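Endo alpha-1,4 polygalactosaminidase (Neosartorya fumigata, PDB 6OJ1) hydrolyses alpha-1,4-linked galactosamine polymers as an endo-acting glycoside hydrolase, an activity that disrupts microbial biofilms. Local coordinates at residues W34-G39 with M200-N205; K41-L46 with E58-D63. All blocks are in the same frame, centred on the assembly; numbering follows the deposited sequence.

Interaction 1 (W34-G39 with M200-N205); sequences WQPAVG and MQWSVN
Gln35 and Gln201 meet at the N-terminal end of the barrel strands, where the loop before strand 42-45 passes the segment leading into strand 202-206. The side-chain amide of Gln35 does most of the polar work. Gln35 NE2 donates to the backbone O of Gln201 at 2.7 Å, with a nearly straight N-H...O angle of 169°. Gln35 NE2 also donates to the O of Pro36 at 3.0 Å. Both acceptors lie close to the amide plane, and each uses a lone pair in its own carbonyl plane. This pair of bonds fixes the rotation of the amide. CG of Gln35 lies anti to the backbone N (chi1 175°), and a bend at the next bond turns the amide across to Gln201. Water 1 donates to Gln35 OE1 at 2.7 Å and accepts from Gln201 NE2 at 3.1 Å. Gln201 OE1 is held by His178 and by the backbone N of Ile184 in the neighbouring strand of this (beta/alpha)-barrel. Two indoles meet obliquely beside these amides. Trp34 CZ3 touches Trp202 CZ3 at 3.8 Å, with the six-membered rings inclined by 54°. Pro36 sits next to both rings. Pro36 CD lies over one face of the Trp34 indole, toward the rim, and Pro36 CG approaches Trp202 CE3 to 3.9 Å. Trp202 also meets Phe228 edge-to-face.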
ATOM      1  N   TRP A  34       9.939  -1.371  13.759  1.00 26.23           N
ATOM      2  CA  TRP A  34       8.556  -0.971  14.000  1.00 26.41           C
ATOM      3  C   TRP A  34       7.616  -2.057  13.483  1.00 31.95           C
ATOM      4  O   TRP A  34       7.472  -2.239  12.266  1.00 25.73           O
ATOM      5  CB  TRP A  34       8.235   0.372  13.348  1.00 24.61           C
ATOM      6  CG  TRP A  34       6.757   0.686  13.400  1.00 24.75           C
ATOM      7  CD1 TRP A  34       5.940   0.589  14.495  1.00 25.54           C
ATOM      8  CD2 TRP A  34       5.928   1.136  12.319  1.00 26.50           C
ATOM      9  NE1 TRP A  34       4.655   0.953  14.158  1.00 24.49           N
ATOM     10  CE2 TRP A  34       4.620   1.289  12.829  1.00 27.16           C
ATOM     11  CE3 TRP A  34       6.164   1.424  10.971  1.00 20.99           C
ATOM     12  CZ2 TRP A  34       3.555   1.717  12.042  1.00 23.26           C
ATOM     13  CZ3 TRP A  34       5.100   1.861  10.183  1.00 20.23           C
ATOM     14  CH2 TRP A  34       3.813   1.995  10.721  1.00 25.48           C
ATOM     15  N   GLN A  35       6.968  -2.761  14.410  1.00 28.42           N
ATOM     16  CA  GLN A  35       5.920  -3.729  14.076  1.00 28.40           C
ATOM     17  C   GLN A  35       4.607  -3.259  14.684  1.00 27.08           C
ATOM     18  O   GLN A  35       4.353  -3.500  15.879  1.00 30.74           O
ATOM     19  CB  GLN A  35       6.271  -5.126  14.583  1.00 29.84           C
ATOM     20  CG  GLN A  35       5.156  -6.146  14.375  1.00 33.98           C
ATOM     21  CD  GLN A  35       4.774  -6.320  12.909  1.00 30.82           C
ATOM     22  OE1 GLN A  35       5.513  -6.931  12.135  1.00 27.03           O
ATOM     23  NE2 GLN A  35       3.608  -5.785  12.523  1.00 24.97           N
ATOM     24  N   PRO A  36       3.746  -2.590  13.917  1.00 27.59           N
ATOM     25  CA  PRO A  36       2.463  -2.132  14.476  1.00 25.84           C
ATOM     26  C   PRO A  36       1.597  -3.301  14.931  1.00 31.26           C
ATOM     27  O   PRO A  36       1.693  -4.418  14.418  1.00 27.68           O
ATOM     28  CB  PRO A  36       1.820  -1.373  13.313  1.00 24.21           C
ATOM     29  CG  PRO A  36       2.457  -1.992  12.064  1.00 22.35           C
ATOM     30  CD  PRO A  36       3.883  -2.264  12.489  1.00 23.17           C
ATOM     31  N   ALA A  37       0.743  -3.035  15.921  1.00 26.93           N
ATOM     32  CA  ALA A  37      -0.060  -4.099  16.499  1.00 33.88           C
ATOM     33  C   ALA A  37      -1.263  -4.405  15.614  1.00 25.32           C
ATOM     34  O   ALA A  37      -1.747  -3.548  14.873  1.00 30.46           O
ATOM     35  CB  ALA A  37      -0.528  -3.719  17.903  1.00 43.59           C
ATOM     36  N   VAL A  38      -1.724  -5.657  15.684  1.00 28.24           N
ATOM     37  CA  VAL A  38      -2.999  -6.020  15.083  1.00 28.92           C
ATOM     38  C   VAL A  38      -4.079  -5.078  15.598  1.00 30.55           C
ATOM     39  O   VAL A  38      -4.126  -4.756  16.789  1.00 34.00           O
ATOM     40  CB  VAL A  38      -3.346  -7.485  15.406  1.00 29.77           C
ATOM     41  CG1 VAL A  38      -4.774  -7.804  14.971  1.00 28.28           C
ATOM     42  CG2 VAL A  38      -2.356  -8.434  14.731  1.00 30.31           C
ATOM     43  N   GLY A  39      -4.941  -4.621  14.698  1.00 30.77           N
ATOM     44  CA  GLY A  39      -6.047  -3.763  15.080  1.00 30.77           C
ATOM     45  C   GLY A  39      -5.738  -2.281  15.155  1.00 34.95           C
ATOM     46  O   GLY A  39      -6.642  -1.494  15.478  1.00 34.72           O
ATOM     47  N   MET A 200       7.319  -9.106   5.864  1.00 21.36           N
ATOM     48  CA  MET A 200       6.276  -8.085   5.881  1.00 19.91           C
ATOM     49  C   MET A 200       5.918  -7.705   7.312  1.00 23.61           C
ATOM     50  O   MET A 200       5.924  -8.548   8.208  1.00 21.62           O
ATOM     51  CB  MET A 200       5.000  -8.569   5.171  1.00 22.11           C
ATOM     52  CG  MET A 200       5.155  -8.948   3.694  1.00 17.34           C
ATOM     53  SD  MET A 200       5.665  -7.581   2.647  1.00 19.86           S
ATOM     54  CE  MET A 200       7.430  -7.923   2.508  1.00 18.09           C
ATOM     55  N   GLN A 201       5.572  -6.433   7.519  1.00 19.48           N
ATOM     56  CA  GLN A 201       5.039  -6.012   8.810  1.00 24.20           C
ATOM     57  C   GLN A 201       3.517  -5.865   8.803  1.00 23.57           C
ATOM     58  O   GLN A 201       2.921  -5.726   9.881  1.00 21.37           O
ATOM     59  CB  GLN A 201       5.684  -4.688   9.268  1.00 21.18           C
ATOM     60  CG  GLN A 201       7.139  -4.828   9.784  1.00 22.74           C
ATOM     61  CD  GLN A 201       8.105  -5.334   8.739  1.00 20.18           C
ATOM     62  OE1 GLN A 201       8.411  -4.641   7.769  1.00 22.77           O
ATOM     63  NE2 GLN A 201       8.612  -6.540   8.937  1.00 22.43           N
ATOM     64  N   TRP A 202       2.885  -5.898   7.633  1.00 21.24           N
ATOM     65  CA  TRP A 202       1.429  -5.823   7.527  1.00 19.62           C
ATOM     66  C   TRP A 202       1.020  -6.251   6.126  1.00 20.36           C
ATOM     67  O   TRP A 202       1.854  -6.447   5.237  1.00 20.39           O
ATOM     68  CB  TRP A 202       0.903  -4.404   7.783  1.00 17.86           C
ATOM     69  CG  TRP A 202       1.512  -3.384   6.854  1.00 17.74           C
ATOM     70  CD1 TRP A 202       1.170  -3.139   5.548  1.00 16.63           C
ATOM     71  CD2 TRP A 202       2.588  -2.488   7.157  1.00 19.84           C
ATOM     72  NE1 TRP A 202       1.964  -2.136   5.026  1.00 19.37           N
ATOM     73  CE2 TRP A 202       2.847  -1.728   5.990  1.00 21.09           C
ATOM     74  CE3 TRP A 202       3.364  -2.256   8.301  1.00 21.61           C
ATOM     75  CZ2 TRP A 202       3.833  -0.742   5.941  1.00 15.32           C
ATOM     76  CZ3 TRP A 202       4.349  -1.279   8.247  1.00 20.97           C
ATOM     77  CH2 TRP A 202       4.577  -0.542   7.079  1.00 16.84           C
ATOM     78  N   SER A 203      -0.292  -6.339   5.938  1.00 19.29           N
ATOM     79  CA  SER A 203      -0.953  -6.367   4.643  1.00 17.68           C
ATOM     80  C   SER A 203      -1.745  -5.077   4.472  1.00 20.77           C
ATOM     81  O   SER A 203      -2.379  -4.606   5.418  1.00 20.58           O
ATOM     82  CB  SER A 203      -1.906  -7.571   4.558  1.00 17.84           C
ATOM     83  OG  SER A 203      -2.827  -7.417   3.485  1.00 21.91           O
ATOM     84  N   VAL A 204      -1.706  -4.490   3.282  1.00 19.61           N
ATOM     85  CA  VAL A 204      -2.728  -3.526   2.880  1.00 17.78           C
ATOM     86  C   VAL A 204      -3.644  -4.259   1.913  1.00 21.50           C
ATOM     87  O   VAL A 204      -3.186  -4.748   0.869  1.00 20.73           O
ATOM     88  CB  VAL A 204      -2.134  -2.263   2.231  1.00 18.79           C
ATOM     89  CG1 VAL A 204      -3.268  -1.395   1.668  1.00 20.18           C
ATOM     90  CG2 VAL A 204      -1.318  -1.443   3.243  1.00 17.27           C
ATOM     91  N   ASN A 205      -4.928  -4.373   2.267  1.00 19.02           N
ATOM     92  CA  ASN A 205      -5.890  -5.077   1.436  1.00 18.87           C
ATOM     93  C   ASN A 205      -6.991  -4.143   0.972  1.00 21.21           C
ATOM     94  O   ASN A 205      -7.519  -3.346   1.759  1.00 22.48           O
ATOM     95  CB  ASN A 205      -6.536  -6.240   2.168  1.00 22.64           C
ATOM     96  CG  ASN A 205      -7.664  -6.836   1.371  1.00 23.36           C
ATOM     97  OD1 ASN A 205      -8.815  -6.458   1.541  1.00 24.05           O
ATOM     98  ND2 ASN A 205      -7.328  -7.714   0.430  1.00 22.83           N
TER
HETATM   99  O   HOH W   1       7.956  -7.965  11.609  1.00 28.64           O

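Interaction 2 (K41-L46 with E58-D63); sequences KWQIEL and EIYDID
Three backbone hydrogen bonds join Gln43 and Glu45 to Ile59 and Asp61. Gln43 N donates to Ile59 O at 2.9 Å. Asp61 N returns a bond to Gln43 O at 2.8 Å, and Glu45 N donates to Asp61 O at 2.9 Å. This is the pattern of parallel neighbours, here 12° apart in direction. At the N-terminal end, Lys41 O receives weak bonds from the N atoms of Glu58 and Ile59. Water 2 links Lys41 N to Glu58 OE2. At the other end, water 4 donates to Leu46 O and Asp63 OD1, and the same OD1 forms a salt bridge with Arg95. Asp63 OD2 accepts from the backbone N of Phe65 and of Ile66. On one face of the sheet, Gln43 packs on Tyr60. Gln43 CB stands 4.1 Å from the centroid of the Tyr60 ring, almost on its normal, in a CH-pi contact. The Gln43 amide is nearly perpendicular to the Tyr60 ring. Gln43 OE1 accepts from Ile44 N at 2.9 Å and from Lys266 NZ. Asn272 O takes Gln43 NE2, and Tyr60 OH reaches Val55 O. The other face carries Trp42, Ile44, Ile59 and Asp61, and looks into the barrel, where Trp42 and Ile44 touch Ile230. With chi1 at -176°, the Asp61 carboxylate swings away from its own N and lies alongside Trp42 and Ile44. Asp61 OD2 is 3.7 Å from Trp42 CZ3, at the ring edge, and 3.7 Å from Ile44 CD1. Within this pair, carbon flanks the Asp61 carboxylate on the barrel-facing side, while the backbone carries the polar pairing.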
ATOM      1  N   LYS A  41      -5.647   1.413  14.497  1.00 27.29           N
ATOM      2  CA  LYS A  41      -6.470   2.276  13.658  1.00 23.40           C
ATOM      3  C   LYS A  41      -5.598   3.093  12.714  1.00 25.19           C
ATOM      4  O   LYS A  41      -4.546   3.611  13.103  1.00 26.97           O
ATOM      5  CB  LYS A  41      -7.304   3.211  14.533  1.00 26.55           C
ATOM      6  CG  LYS A  41      -8.309   4.058  13.777  1.00 24.90           C
ATOM      7  CD  LYS A  41      -9.131   4.886  14.779  1.00 30.09           C
ATOM      8  CE  LYS A  41     -10.066   5.861  14.091  1.00 28.78           C
ATOM      9  NZ  LYS A  41     -10.826   6.662  15.107  1.00 35.92           N
ATOM     10  N   TRP A  42      -6.045   3.224  11.466  1.00 23.98           N
ATOM     11  CA  TRP A  42      -5.261   3.937  10.470  1.00 20.84           C
ATOM     12  C   TRP A  42      -6.158   4.849   9.646  1.00 23.67           C
ATOM     13  O   TRP A  42      -7.391   4.799   9.712  1.00 22.07           O
ATOM     14  CB  TRP A  42      -4.480   2.978   9.554  1.00 22.13           C
ATOM     15  CG  TRP A  42      -5.290   2.228   8.511  1.00 20.96           C
ATOM     16  CD1 TRP A  42      -6.439   1.516   8.711  1.00 23.96           C
ATOM     17  CD2 TRP A  42      -4.957   2.072   7.120  1.00 21.66           C
ATOM     18  NE1 TRP A  42      -6.859   0.951   7.522  1.00 23.16           N
ATOM     19  CE2 TRP A  42      -5.973   1.279   6.532  1.00 22.75           C
ATOM     20  CE3 TRP A  42      -3.903   2.532   6.314  1.00 21.31           C
ATOM     21  CZ2 TRP A  42      -5.972   0.938   5.176  1.00 19.53           C
ATOM     22  CZ3 TRP A  42      -3.894   2.191   4.958  1.00 18.24           C
ATOM     23  CH2 TRP A  42      -4.924   1.394   4.405  1.00 21.08           C
ATOM     24  N   GLN A  43      -5.493   5.707   8.884  1.00 20.70           N
ATOM     25  CA  GLN A  43      -6.090   6.559   7.874  1.00 19.21           C
ATOM     26  C   GLN A  43      -5.193   6.473   6.651  1.00 19.15           C
ATOM     27  O   GLN A  43      -3.983   6.277   6.777  1.00 22.89           O
ATOM     28  CB  GLN A  43      -6.229   8.014   8.391  1.00 19.86           C
ATOM     29  CG  GLN A  43      -6.343   9.130   7.330  1.00 21.80           C
ATOM     30  CD  GLN A  43      -7.676   9.155   6.575  1.00 26.05           C
ATOM     31  OE1 GLN A  43      -8.200   8.121   6.173  1.00 18.60           O
ATOM     32  NE2 GLN A  43      -8.224  10.352   6.379  1.00 19.09           N
ATOM     33  N   ILE A  44      -5.786   6.586   5.468  1.00 17.71           N
ATOM     34  CA  ILE A  44      -5.029   6.626   4.227  1.00 18.84           C
ATOM     35  C   ILE A  44      -5.563   7.774   3.384  1.00 16.32           C
ATOM     36  O   ILE A  44      -6.780   7.971   3.286  1.00 18.46           O
ATOM     37  CB  ILE A  44      -5.085   5.293   3.449  1.00 19.15           C
ATOM     38  CG1 ILE A  44      -4.375   5.439   2.095  1.00 15.93           C
ATOM     39  CG2 ILE A  44      -6.527   4.793   3.277  1.00 18.15           C
ATOM     40  CD1 ILE A  44      -4.100   4.098   1.374  1.00 19.32           C
ATOM     41  N   GLU A  45      -4.655   8.557   2.811  1.00 17.12           N
ATOM     42  CA  GLU A  45      -5.057   9.692   1.977  1.00 17.53           C
ATOM     43  C   GLU A  45      -3.971   9.848   0.923  1.00 18.39           C
ATOM     44  O   GLU A  45      -2.859  10.270   1.245  1.00 16.04           O
ATOM     45  CB  GLU A  45      -5.233  10.968   2.795  1.00 16.89           C
ATOM     46  CG  GLU A  45      -5.967  12.081   2.032  1.00 15.67           C
ATOM     47  CD  GLU A  45      -5.062  12.810   1.062  1.00 16.75           C
ATOM     48  OE1 GLU A  45      -4.087  13.446   1.527  1.00 17.98           O
ATOM     49  OE2 GLU A  45      -5.308  12.725  -0.167  1.00 18.53           O
ATOM     50  N   LEU A  46      -4.295   9.499  -0.326  1.00 18.68           N
ATOM     51  CA  LEU A  46      -3.326   9.450  -1.412  1.00 16.85           C
ATOM     52  C   LEU A  46      -3.583  10.467  -2.510  1.00 19.35           C
ATOM     53  O   LEU A  46      -2.718  10.637  -3.379  1.00 18.39           O
ATOM     54  CB  LEU A  46      -3.311   8.047  -2.052  1.00 13.93           C
ATOM     55  CG  LEU A  46      -3.007   6.894  -1.116  1.00 15.62           C
ATOM     56  CD1 LEU A  46      -2.813   5.605  -1.969  1.00 16.43           C
ATOM     57  CD2 LEU A  46      -1.753   7.212  -0.313  1.00 16.48           C
ATOM     58  N   GLU A  58      -3.787   6.139  14.649  1.00 28.33           N
ATOM     59  CA  GLU A  58      -2.384   6.034  15.049  1.00 31.12           C
ATOM     60  C   GLU A  58      -1.449   6.031  13.854  1.00 27.80           C
ATOM     61  O   GLU A  58      -0.280   6.400  13.990  1.00 28.10           O
ATOM     62  CB  GLU A  58      -2.125   4.754  15.848  1.00 32.54           C
ATOM     63  CG  GLU A  58      -2.663   4.715  17.252  1.00 47.25           C
ATOM     64  CD  GLU A  58      -2.227   3.452  17.976  1.00 53.80           C
ATOM     65  OE1 GLU A  58      -1.004   3.173  18.007  1.00 53.06           O
ATOM     66  OE2 GLU A  58      -3.105   2.727  18.487  1.00 55.93           O
ATOM     67  N   ILE A  59      -1.919   5.568  12.694  1.00 21.87           N
ATOM     68  CA  ILE A  59      -1.080   5.406  11.516  1.00 20.27           C
ATOM     69  C   ILE A  59      -1.728   6.149  10.359  1.00 20.49           C
ATOM     70  O   ILE A  59      -2.930   5.993  10.120  1.00 22.09           O
ATOM     71  CB  ILE A  59      -0.886   3.919  11.143  1.00 23.93           C
ATOM     72  CG1 ILE A  59      -0.080   3.185  12.220  1.00 26.29           C
ATOM     73  CG2 ILE A  59      -0.224   3.806   9.787  1.00 22.03           C
ATOM     74  CD1 ILE A  59      -0.086   1.656  12.046  1.00 27.32           C
ATOM     75  N   TYR A  60      -0.938   6.949   9.645  1.00 22.36           N
ATOM     76  CA  TYR A  60      -1.380   7.614   8.425  1.00 19.07           C
ATOM     77  C   TYR A  60      -0.564   7.093   7.254  1.00 22.10           C
ATOM     78  O   TYR A  60       0.663   7.106   7.315  1.00 20.68           O
ATOM     79  CB  TYR A  60      -1.205   9.137   8.515  1.00 18.73           C
ATOM     80  CG  TYR A  60      -2.343   9.898   9.189  1.00 17.29           C
ATOM     81  CD1 TYR A  60      -2.717   9.624  10.493  1.00 20.11           C
ATOM     82  CD2 TYR A  60      -3.015  10.910   8.511  1.00 19.27           C
ATOM     83  CE1 TYR A  60      -3.747  10.329  11.106  1.00 26.33           C
ATOM     84  CE2 TYR A  60      -4.040  11.611   9.107  1.00 22.23           C
ATOM     85  CZ  TYR A  60      -4.398  11.317  10.408  1.00 28.51           C
ATOM     86  OH  TYR A  60      -5.413  12.018  11.025  1.00 26.00           O
ATOM     87  N   ASP A  61      -1.248   6.642   6.198  1.00 17.40           N
ATOM     88  CA  ASP A  61      -0.624   6.186   4.955  1.00 16.58           C
ATOM     89  C   ASP A  61      -0.860   7.300   3.932  1.00 20.12           C
ATOM     90  O   ASP A  61      -2.010   7.602   3.586  1.00 19.39           O
ATOM     91  CB  ASP A  61      -1.238   4.851   4.522  1.00 17.53           C
ATOM     92  CG  ASP A  61      -0.588   4.251   3.286  1.00 19.31           C
ATOM     93  OD1 ASP A  61       0.278   4.886   2.651  1.00 19.64           O
ATOM     94  OD2 ASP A  61      -0.960   3.101   2.955  1.00 18.55           O
ATOM     95  N   ILE A  62       0.222   7.943   3.481  1.00 14.42           N
ATOM     96  CA  ILE A  62       0.122   9.111   2.608  1.00 15.84           C
ATOM     97  C   ILE A  62       1.140   8.990   1.479  1.00 17.51           C
ATOM     98  O   ILE A  62       2.108   8.225   1.552  1.00 15.49           O
ATOM     99  CB  ILE A  62       0.337  10.429   3.375  1.00 16.49           C
ATOM    100  CG1 ILE A  62       1.744  10.454   3.991  1.00 17.52           C
ATOM    101  CG2 ILE A  62      -0.730  10.601   4.484  1.00 20.08           C
ATOM    102  CD1 ILE A  62       2.058  11.737   4.790  1.00 20.21           C
ATOM    103  N   ASP A  63       0.920   9.776   0.427  1.00 15.00           N
ATOM    104  CA  ASP A  63       1.761   9.684  -0.764  1.00 14.95           C
ATOM    105  C   ASP A  63       3.194  10.140  -0.497  1.00 18.34           C
ATOM    106  O   ASP A  63       3.431  11.198   0.096  1.00 18.01           O
ATOM    107  CB  ASP A  63       1.144  10.501  -1.899  1.00 14.52           C
ATOM    108  CG  ASP A  63       1.896  10.321  -3.202  1.00 18.07           C
ATOM    109  OD1 ASP A  63       1.594   9.346  -3.936  1.00 17.90           O
ATOM    110  OD2 ASP A  63       2.818  11.126  -3.464  1.00 17.51           O
TER
HETATM  111  O   HOH W   2      -5.336   2.071  17.258  1.00 39.85           O
HETATM  112  O   HOH W   3      -1.111  12.117   0.342  1.00 19.62           O
HETATM  113  O   HOH W   4      -0.902   9.274  -4.881  1.00 20.93           O

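In the fold
Interactions 1 and 2 have centres about 13 Å apart and reach the same barrel sheet. Ile59 joins them: its CD1 lies 3.6 Å from Trp34 CZ2 and 3.8 Å from Pro36 CB. Trp34 and Pro36 thus bridge strand 202-206 and Ile59 of strand 59-63. A second link runs inside the barrel, where Val204 CG1 comes within 4.2 Å of Trp42 CH2. The 34-39 loop lies at the N-terminal end of the strands. In (beta/alpha)-barrel hydrolases the active site lies at the opposite, C-terminal end, which interaction 2 approaches at Leu46 and Asp63.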